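Local coordinates for ketol-acid reductoisomerase (NAD(+)) (uncultured archaeon GZfos26G2, PDB 4XDY), which catalyses the magnesium-dependent alkyl migration and NADH-linked reduction that turn (S)-2-acetolactate into (R)-2,3-dihydroxy-isovalerate in branched-chain amino acid biosynthesis, at residues Ala26-Ser38 / Val132-Leu146. Sequence-based numbering, arbitrary orientation.
Sequences AQGDAQANCLKDS and VAPKAPGTEERKAYL. With NAI (1,4-dihydronicotinamide adenine dinucleotide), chain E; HIO (N-hydroxy-N-isopropyloxamic acid), chain H; GOL (glycerol), chain G.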
loop_
_atom_site.group_PDB
_atom_site.type_symbol
_atom_site.label_atom_id
_atom_site.label_comp_id
_atom_site.label_asym_id
_atom_site.label_seq_id
_atom_site.Cartn_x
_atom_site.Cartn_y
_atom_site.Cartn_z
ATOM N N ALA A 26 13.686 -3.379 15.061
ATOM C CA ALA A 26 12.346 -3.574 14.430
ATOM C C ALA A 26 11.954 -5.056 14.536
ATOM O O ALA A 26 10.825 -5.384 14.931
ATOM C CB ALA A 26 12.426 -3.178 12.954
ATOM N N GLN A 27 12.871 -5.937 14.149
ATOM C CA GLN A 27 12.605 -7.370 14.182
ATOM C C GLN A 27 12.736 -7.993 15.603
ATOM O O GLN A 27 11.897 -8.795 15.978
ATOM C CB GLN A 27 13.466 -8.113 13.177
ATOM C CG GLN A 27 12.986 -7.962 11.716
ATOM C CD GLN A 27 11.573 -8.446 11.444
ATOM O OE1 GLN A 27 10.852 -7.886 10.590
ATOM N NE2 GLN A 27 11.179 -9.457 12.131
ATOM N N GLY A 28 13.768 -7.657 16.343
ATOM C CA GLY A 28 14.006 -8.254 17.654
ATOM C C GLY A 28 12.852 -7.931 18.592
ATOM O O GLY A 28 12.391 -8.803 19.350
ATOM N N ASP A 29 12.390 -6.678 18.568
ATOM C CA ASP A 29 11.260 -6.242 19.396
ATOM C C ASP A 29 9.976 -7.032 19.019
ATOM O O ASP A 29 9.340 -7.722 19.878
ATOM C CB ASP A 29 11.136 -4.699 19.355
ATOM C CG ASP A 29 10.082 -4.129 20.289
ATOM O OD1 ASP A 29 9.103 -4.816 20.712
ATOM O OD2 ASP A 29 10.141 -2.914 20.559
ATOM N N ALA A 30 9.642 -7.065 17.720
ATOM C CA ALA A 30 8.472 -7.819 17.279
ATOM C C ALA A 30 8.596 -9.290 17.612
ATOM O O ALA A 30 7.636 -9.877 18.166
ATOM C CB ALA A 30 8.297 -7.662 15.778
ATOM N N GLN A 31 9.716 -9.886 17.244
ATOM C CA GLN A 31 9.861 -11.342 17.350
ATOM C C GLN A 31 9.905 -11.771 18.848
ATOM O O GLN A 31 9.244 -12.745 19.252
ATOM C CB GLN A 31 11.019 -11.896 16.597
ATOM C CG GLN A 31 10.810 -11.707 15.095
ATOM C CD GLN A 31 11.792 -12.462 14.196
ATOM O OE1 GLN A 31 12.240 -11.969 13.146
ATOM N NE2 GLN A 31 12.171 -13.583 14.623
ATOM N N ALA A 32 10.694 -11.078 19.612
ATOM C CA ALA A 32 10.742 -11.333 21.054
ATOM C C ALA A 32 9.381 -11.292 21.752
ATOM O O ALA A 32 9.061 -12.173 22.575
ATOM C CB ALA A 32 11.777 -10.422 21.722
ATOM N N ASN A 33 8.567 -10.303 21.437
ATOM C CA ASN A 33 7.293 -10.180 22.053
ATOM C C ASN A 33 6.290 -11.171 21.554
ATOM O O ASN A 33 5.452 -11.625 22.322
ATOM C CB ASN A 33 6.767 -8.772 21.915
ATOM C CG ASN A 33 7.427 -7.823 22.920
ATOM O OD1 ASN A 33 7.083 -7.860 24.104
ATOM N ND2 ASN A 33 8.453 -7.058 22.491
ATOM N N CYS A 34 6.360 -11.567 20.272
ATOM C CA CYS A 34 5.446 -12.601 19.798
ATOM C C CYS A 34 5.803 -13.956 20.447
ATOM O O CYS A 34 4.898 -14.719 20.817
ATOM C CB CYS A 34 5.444 -12.688 18.248
ATOM S SG CYS A 34 4.800 -11.170 17.481
ATOM N N LEU A 35 7.094 -14.238 20.536
ATOM C CA LEU A 35 7.573 -15.453 21.140
ATOM C C LEU A 35 7.172 -15.495 22.646
ATOM O O LEU A 35 6.621 -16.494 23.124
ATOM C CB LEU A 35 9.057 -15.596 21.022
ATOM C CG LEU A 35 9.588 -16.002 19.619
ATOM C CD1 LEU A 35 11.113 -15.754 19.558
ATOM C CD2 LEU A 35 9.302 -17.441 19.267
ATOM N N LYS A 36 7.428 -14.397 23.328
ATOM C CA LYS A 36 7.061 -14.327 24.769
ATOM C C LYS A 36 5.532 -14.483 24.994
ATOM O O LYS A 36 5.093 -15.267 25.829
ATOM C CB LYS A 36 7.637 -13.083 25.406
ATOM C CG LYS A 36 7.226 -13.025 26.906
ATOM C CD LYS A 36 7.957 -11.982 27.734
ATOM C CE LYS A 36 7.506 -10.539 27.504
ATOM N NZ LYS A 36 6.130 -10.119 27.931
ATOM N N ASP A 37 4.728 -13.849 24.159
ATOM C CA ASP A 37 3.289 -13.935 24.197
ATOM C C ASP A 37 2.768 -15.340 23.925
ATOM O O ASP A 37 1.719 -15.664 24.422
ATOM C CB ASP A 37 2.593 -12.975 23.192
ATOM C CG ASP A 37 2.617 -11.504 23.610
ATOM O OD1 ASP A 37 3.170 -11.174 24.670
ATOM O OD2 ASP A 37 2.115 -10.660 22.808
ATOM N N SER A 38 3.501 -16.166 23.156
ATOM C CA SER A 38 3.178 -17.537 22.858
ATOM C C SER A 38 3.750 -18.488 23.902
ATOM O O SER A 38 3.617 -19.669 23.741
ATOM C CB SER A 38 3.730 -17.888 21.456
ATOM O OG SER A 38 2.886 -17.239 20.524
ATOM N N VAL A 132 14.630 -18.034 9.970
ATOM C CA VAL A 132 13.210 -17.747 9.942
ATOM C C VAL A 132 13.011 -16.297 9.469
ATOM O O VAL A 132 13.264 -15.340 10.243
ATOM C CB VAL A 132 12.522 -18.059 11.273
ATOM C CG1 VAL A 132 12.717 -19.572 11.597
ATOM C CG2 VAL A 132 13.104 -17.247 12.476
ATOM N N ALA A 133 12.672 -16.148 8.203
ATOM C CA ALA A 133 12.663 -14.815 7.554
ATOM C C ALA A 133 11.280 -14.329 7.310
ATOM O O ALA A 133 10.608 -14.883 6.436
ATOM C CB ALA A 133 13.427 -14.876 6.258
ATOM N N PRO A 134 10.792 -13.276 8.058
ATOM C CA PRO A 134 9.431 -12.819 7.841
ATOM C C PRO A 134 9.437 -11.916 6.615
ATOM O O PRO A 134 10.321 -11.083 6.516
ATOM C CB PRO A 134 9.097 -12.023 9.136
ATOM C CG PRO A 134 10.438 -11.542 9.598
ATOM C CD PRO A 134 11.477 -12.464 9.082
ATOM N N LYS A 135 8.398 -12.000 5.775
ATOM C CA LYS A 135 8.214 -11.149 4.609
ATOM C C LYS A 135 7.362 -9.954 5.073
ATOM O O LYS A 135 6.158 -9.788 4.731
ATOM C CB LYS A 135 7.551 -11.961 3.457
ATOM C CG LYS A 135 8.327 -13.182 3.021
ATOM C CD LYS A 135 9.674 -12.882 2.380
ATOM C CE LYS A 135 10.903 -12.910 3.291
ATOM N NZ LYS A 135 12.259 -12.545 2.668
ATOM N N ALA A 136 7.957 -9.155 6.000
ATOM C CA ALA A 136 7.230 -8.113 6.666
ATOM C C ALA A 136 8.163 -7.208 7.453
ATOM O O ALA A 136 9.124 -7.670 8.078
ATOM C CB ALA A 136 6.234 -8.676 7.633
ATOM N N PRO A 137 7.868 -5.893 7.430
ATOM C CA PRO A 137 8.500 -5.034 8.415
ATOM C C PRO A 137 8.057 -5.381 9.880
ATOM O O PRO A 137 6.909 -5.735 10.139
ATOM C CB PRO A 137 8.058 -3.619 8.013
ATOM C CG PRO A 137 6.748 -3.853 7.348
ATOM C CD PRO A 137 6.821 -5.200 6.688
ATOM N N GLY A 138 8.957 -5.189 10.817
ATOM C CA GLY A 138 8.726 -5.739 12.133
ATOM C C GLY A 138 7.513 -5.163 12.878
ATOM O O GLY A 138 6.830 -5.888 13.598
ATOM N N THR A 139 7.236 -3.860 12.685
ATOM C CA THR A 139 6.134 -3.168 13.357
ATOM C C THR A 139 4.794 -3.801 12.892
ATOM O O THR A 139 3.861 -3.989 13.692
ATOM C CB THR A 139 6.135 -1.664 13.077
ATOM O OG1 THR A 139 6.158 -1.438 11.658
ATOM C CG2 THR A 139 7.402 -0.992 13.757
ATOM N N GLU A 140 4.700 -4.154 11.577
ATOM C CA GLU A 140 3.442 -4.623 10.980
ATOM C C GLU A 140 3.278 -6.142 11.273
ATOM O O GLU A 140 2.180 -6.601 11.460
ATOM C CB GLU A 140 3.432 -4.327 9.479
ATOM C CG GLU A 140 3.673 -2.840 9.181
ATOM C CD GLU A 140 2.942 -1.917 10.142
ATOM O OE1 GLU A 140 1.704 -1.864 9.993
ATOM O OE2 GLU A 140 3.593 -1.225 11.005
ATOM N N GLU A 141 4.392 -6.818 11.434
ATOM C CA GLU A 141 4.488 -8.211 11.930
ATOM C C GLU A 141 3.905 -8.338 13.341
ATOM O O GLU A 141 3.048 -9.226 13.617
ATOM C CB GLU A 141 5.948 -8.647 11.917
ATOM C CG GLU A 141 6.239 -9.995 12.545
ATOM C CD GLU A 141 7.722 -10.281 12.637
ATOM O OE1 GLU A 141 8.513 -9.529 12.023
ATOM O OE2 GLU A 141 8.105 -11.248 13.335
ATOM N N ARG A 142 4.280 -7.413 14.217
ATOM C CA ARG A 142 3.747 -7.425 15.543
ATOM C C ARG A 142 2.242 -7.149 15.604
ATOM O O ARG A 142 1.514 -7.881 16.237
ATOM C CB ARG A 142 4.521 -6.432 16.416
ATOM C CG ARG A 142 3.907 -6.306 17.832
ATOM C CD ARG A 142 4.061 -7.635 18.569
ATOM N NE ARG A 142 3.767 -7.454 20.011
ATOM C CZ ARG A 142 3.376 -8.434 20.833
ATOM N NH1 ARG A 142 3.143 -9.642 20.370
ATOM N NH2 ARG A 142 3.129 -8.155 22.117
ATOM N N LYS A 143 1.782 -6.200 14.802
ATOM C CA LYS A 143 0.395 -5.890 14.657
ATOM C C LYS A 143 -0.398 -7.040 14.154
ATOM O O LYS A 143 -1.511 -7.323 14.694
ATOM C CB LYS A 143 0.183 -4.711 13.730
ATOM C CG LYS A 143 0.450 -3.356 14.359
ATOM C CD LYS A 143 0.105 -2.239 13.366
ATOM C CE LYS A 143 -1.409 -2.113 13.197
ATOM N NZ LYS A 143 -2.029 -3.011 12.194
ATOM N N ALA A 144 0.118 -7.711 13.112
ATOM C CA ALA A 144 -0.579 -8.883 12.600
ATOM C C ALA A 144 -0.775 -9.937 13.701
ATOM O O ALA A 144 -1.876 -10.557 13.808
ATOM C CB ALA A 144 0.173 -9.495 11.383
ATOM N N TYR A 145 0.263 -10.160 14.504
ATOM C CA TYR A 145 0.191 -11.162 15.549
ATOM C C TYR A 145 -0.887 -10.754 16.588
ATOM O O TYR A 145 -1.750 -11.561 16.948
ATOM C CB TYR A 145 1.551 -11.280 16.224
ATOM C CG TYR A 145 1.603 -12.215 17.393
ATOM C CD1 TYR A 145 1.104 -11.829 18.634
ATOM C CD2 TYR A 145 2.102 -13.472 17.276
ATOM C CE1 TYR A 145 1.112 -12.712 19.733
ATOM C CE2 TYR A 145 2.125 -14.353 18.347
ATOM C CZ TYR A 145 1.645 -13.931 19.598
ATOM O OH TYR A 145 1.702 -14.812 20.681
ATOM N N LEU A 146 -0.888 -9.481 16.941
ATOM C CA LEU A 146 -1.839 -8.968 17.961
ATOM C C LEU A 146 -3.250 -8.995 17.408
ATOM O O LEU A 146 -4.194 -9.144 18.167
ATOM C CB LEU A 146 -1.467 -7.568 18.369
ATOM C CG LEU A 146 -0.197 -7.552 19.274
ATOM C CD1 LEU A 146 0.153 -6.103 19.566
ATOM C CD2 LEU A 146 -0.374 -8.383 20.565
HETATM P PA NAI E . 17.961 -2.908 13.711
HETATM O O1A NAI E . 18.684 -1.987 12.718
HETATM O O2A NAI E . 16.625 -2.553 14.200
HETATM O O5B NAI E . 19.055 -3.241 14.847
HETATM C C5B NAI E . 18.668 -4.006 16.025
HETATM C C4B NAI E . 19.359 -3.374 17.271
HETATM O O4B NAI E . 20.750 -3.612 17.087
HETATM C C3B NAI E . 19.243 -1.841 17.480
HETATM O O3B NAI E . 17.944 -1.573 18.011
HETATM C C2B NAI E . 20.418 -1.554 18.390
HETATM O O2B NAI E . 19.990 -1.718 19.744
HETATM C C1B NAI E . 21.405 -2.676 17.980
HETATM N N9A NAI E . 22.558 -2.130 17.284
HETATM C C8A NAI E . 22.464 -1.197 16.245
HETATM N N7A NAI E . 23.686 -0.894 15.827
HETATM C C5A NAI E . 24.554 -1.592 16.604
HETATM C C6A NAI E . 25.999 -1.685 16.702
HETATM N N6A NAI E . 26.807 -0.975 15.902
HETATM N N1A NAI E . 26.563 -2.545 17.591
HETATM C C2A NAI E . 25.790 -3.260 18.435
HETATM N N3A NAI E . 24.469 -3.247 18.428
HETATM C C4A NAI E . 23.800 -2.418 17.545
HETATM O O3 NAI E . 17.886 -4.421 12.963
HETATM P PN NAI E . 16.581 -4.909 12.051
HETATM O O1N NAI E . 16.285 -3.884 10.975
HETATM O O2N NAI E . 15.531 -5.270 13.014
HETATM O O5D NAI E . 17.332 -6.087 11.308
HETATM C C5D NAI E . 17.573 -7.339 12.035
HETATM C C4D NAI E . 17.725 -8.548 11.043
HETATM O O4D NAI E . 16.384 -8.740 10.549
HETATM C C3D NAI E . 18.571 -8.297 9.809
HETATM O O3D NAI E . 19.230 -9.507 9.415
HETATM C C2D NAI E . 17.581 -7.864 8.702
HETATM O O2D NAI E . 18.007 -8.052 7.355
HETATM C C1D NAI E . 16.390 -8.724 9.071
HETATM N N1N NAI E . 15.048 -8.305 8.650
HETATM C C2N NAI E . 14.615 -7.078 9.010
HETATM C C3N NAI E . 13.379 -6.652 8.673
HETATM C C7N NAI E . 12.917 -5.389 9.161
HETATM O O7N NAI E . 13.625 -4.408 9.546
HETATM N N7N NAI E . 11.634 -5.378 9.423
HETATM C C4N NAI E . 12.521 -7.554 7.933
HETATM C C5N NAI E . 12.961 -8.908 7.784
HETATM C C6N NAI E . 14.239 -9.221 8.126
HETATM C C1 HIO H . 14.286 -5.486 5.173
HETATM O O11 HIO H . 15.467 -5.810 4.881
HETATM O O12 HIO H . 13.886 -4.604 6.000
HETATM C C2 HIO H . 13.291 -6.404 4.461
HETATM O O2 HIO H . 13.735 -7.480 3.983
HETATM N N3 HIO H . 12.037 -6.069 4.220
HETATM O O3 HIO H . 11.078 -7.115 3.865
HETATM C C4 HIO H . 11.529 -4.737 4.353
HETATM C C41 HIO H . 10.761 -4.377 3.075
HETATM C C42 HIO H . 10.673 -4.736 5.614
HETATM C C1 GOL G . 6.512 -4.162 22.899
HETATM O O1 GOL G . 7.241 -3.505 21.869
HETATM C C2 GOL G . 5.127 -4.497 22.371
HETATM O O2 GOL G . 5.246 -5.514 21.335
HETATM C C3 GOL G . 4.291 -5.012 23.566
HETATM O O3 GOL G . 2.995 -5.489 23.164
#
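P134, the last residue of its strand, lays CG against the amide of Q27, 3.4 Å from NE2. Past it, the turn through A136 and P137 brings G138, the first residue of helix 138-146, against the start of helix 26-37. Here the CA of G138 makes a C-H...O contact of 3.5 Å with A26 O; a CB on G138 would clash with that oxygen, so the close approach depends on the missing side chain. One turn on, E141 stretches out, CG anti to the backbone N (chi1 173°), and takes NE2 of Q27 on the syn lone pair of OE1 at 2.7 Å, amide and carboxylate nearly coplanar. This bond helps fix the Q27 amide, whose OE1 receives a weak hydrogen bond from the nicotinamide N7N.

R142 sits as a knob among A30, N33, C34 and D37. NH1 and NH2 both grip D37 OD2, each at 2.8 Å, end-on and from the same face of the carboxylate, while N33 CB covers the centre of one guanidinium face and a glycerol meets NE and NH2. A leucine in its place would probably leave the D37 carboxylate without its cationic partner, and N33 CB without the flat guanidinium it packs over. Y145 receives C34 over its ring, CB 3.9 Å from the centroid and SG placed obliquely, and its hydroxyl donates at the ring edge to S38 OG (2.7 Å), which also bonds A175 O. The two helices run nearly parallel, 16° apart with axes 8.3 Å from each other. Helix 26-37 is the first helix of the Rossmann fold: the amides of A26 and Q27 at its N-terminus hold the NADH pyrophosphate, while the 134-138 turn borders the nicotinamide, as expected of a dinucleotide-binding cleft.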